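Local coordinates for protein DNA ligase (Enterobacteria phage T7, PDB 1A0I) that seals breaks in the DNA backbone using ATP, probably through a covalent enzyme-adenylate intermediate as in related ligases, and probably serves phage DNA replication, at residues V197-M200 with V201-Q204. Numbering follows the deposited sequence.
Sequences VYDM and VELQ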
loop_
_atom_site.group_PDB
_atom_site.type_symbol
_atom_site.label_atom_id
_atom_site.label_comp_id
_atom_site.label_asym_id
_atom_site.label_seq_id
_atom_site.Cartn_x
_atom_site.Cartn_y
_atom_site.Cartn_z
ATOM N N VAL A 197 12.628 -3.160 11.027
ATOM C CA VAL A 197 13.786 -2.289 10.853
ATOM C C VAL A 197 14.249 -1.818 12.216
ATOM O O VAL A 197 13.406 -1.578 13.107
ATOM C CB VAL A 197 13.470 -1.040 9.981
ATOM C CG1 VAL A 197 13.206 -1.531 8.569
ATOM C CG2 VAL A 197 12.281 -0.263 10.473
ATOM N N TYR A 198 15.546 -1.721 12.435
ATOM C CA TYR A 198 16.077 -1.378 13.738
ATOM C C TYR A 198 16.476 0.062 13.730
ATOM O O TYR A 198 16.544 0.632 14.800
ATOM C CB TYR A 198 17.241 -2.317 14.056
ATOM C CG TYR A 198 16.669 -3.713 14.254
ATOM C CD1 TYR A 198 16.098 -4.094 15.479
ATOM C CD2 TYR A 198 16.629 -4.578 13.164
ATOM C CE1 TYR A 198 15.481 -5.349 15.592
ATOM C CE2 TYR A 198 16.010 -5.823 13.283
ATOM C CZ TYR A 198 15.439 -6.201 14.488
ATOM O OH TYR A 198 14.810 -7.428 14.574
ATOM N N ASP A 199 16.685 0.827 12.680
ATOM C CA ASP A 199 16.972 2.240 12.738
ATOM C C ASP A 199 16.319 3.000 11.575
ATOM O O ASP A 199 15.790 2.440 10.585
ATOM C CB ASP A 199 18.502 2.435 12.726
ATOM C CG ASP A 199 19.258 2.022 11.472
ATOM O OD1 ASP A 199 19.248 2.782 10.516
ATOM O OD2 ASP A 199 19.887 0.975 11.432
ATOM N N MET A 200 16.392 4.342 11.666
ATOM C CA MET A 200 15.793 5.224 10.671
ATOM C C MET A 200 16.464 5.182 9.304
ATOM O O MET A 200 15.809 5.452 8.296
ATOM C CB MET A 200 15.795 6.653 11.183
ATOM C CG MET A 200 15.012 6.902 12.476
ATOM S SD MET A 200 13.275 6.372 12.547
ATOM C CE MET A 200 12.572 7.441 11.331
ATOM N N VAL A 201 17.750 4.824 9.232
ATOM C CA VAL A 201 18.443 4.660 7.960
ATOM C C VAL A 201 17.892 3.400 7.316
ATOM O O VAL A 201 17.543 3.486 6.132
ATOM C CB VAL A 201 19.960 4.538 8.175
ATOM C CG1 VAL A 201 20.666 4.198 6.884
ATOM C CG2 VAL A 201 20.484 5.857 8.689
ATOM N N GLU A 202 17.742 2.281 8.048
ATOM C CA GLU A 202 17.075 1.072 7.569
ATOM C C GLU A 202 15.654 1.356 7.089
ATOM O O GLU A 202 15.240 0.838 6.044
ATOM C CB GLU A 202 16.996 0.022 8.650
ATOM C CG GLU A 202 17.738 -1.227 8.184
ATOM C CD GLU A 202 17.320 -2.524 8.879
ATOM O OE1 GLU A 202 16.987 -2.471 10.059
ATOM O OE2 GLU A 202 17.287 -3.597 8.260
ATOM N N LEU A 203 14.888 2.222 7.766
ATOM C CA LEU A 203 13.560 2.575 7.290
ATOM C C LEU A 203 13.648 3.251 5.934
ATOM O O LEU A 203 12.969 2.789 5.014
ATOM C CB LEU A 203 12.847 3.521 8.257
ATOM C CG LEU A 203 11.373 3.702 8.072
ATOM C CD1 LEU A 203 10.631 2.388 8.216
ATOM C CD2 LEU A 203 10.903 4.636 9.133
ATOM N N GLN A 204 14.500 4.279 5.737
ATOM C CA GLN A 204 14.640 4.976 4.452
ATOM C C GLN A 204 15.115 4.070 3.324
ATOM O O GLN A 204 14.549 4.129 2.227
ATOM C CB GLN A 204 15.592 6.160 4.643
ATOM C CG GLN A 204 16.784 6.372 3.701
ATOM C CD GLN A 204 18.117 6.428 4.441
ATOM O OE1 GLN A 204 18.249 6.957 5.546
ATOM N NE2 GLN A 204 19.180 5.879 3.878
HETATM O O HOH W 1 19.784 -1.941 10.882
#
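Glu202 folds back from the first turn of helix 200-211 onto the chain that leads into it. Its CB lies against the carbonyl O of Asp199, at 3.3 Å, and against CB of Val197; beyond CG the chain is extended and carries CD toward the Val197-Tyr198 peptide. At the tip, OE1 accepts a nearly straight hydrogen bond from Tyr198 N at 2.9 Å, arriving almost along the C-O axis of the carboxylate, and also lies near Val197 CA. The Tyr198 and Glu202 side chains run alongside each other, ring and carboxylate planes 14° apart. Glutamate suits this place because it is long enough to span the turn and ends in an acceptor.

Asp199 is the N-cap. A chi1 of 65° tucks CG in over its own backbone, and the second torsion brings OD1 to the first helical amides. OD1 takes Glu202 N at 2.9 Å, from 53° above the carboxylate plane, and more weakly Val201 N, supplying an acceptor to amides that no preceding turn can serve. The Glu202 bond falls one residue earlier than in a classical capping box, on Tyr198 rather than on the N-cap amide. A water donates to Asp199 OD2 and weakly to Glu202 OE1, bridging two like-charged groups; the helix N-terminus would probably favour the charge on Asp199.

On the buried side, helix 200-211 packs beside the end of strand 188-197 in the nucleotidyltransferase domain. The branched tip of Leu203 suits this apolar position: CD1 meets Val197 CG2 and CD2 meets Met200 CE, both at 3.9 Å. The bent side chain of Met200 also touches Lys19 and Leu22 of helix 15-25, while Leu203 and Val197 both rest on Leu28.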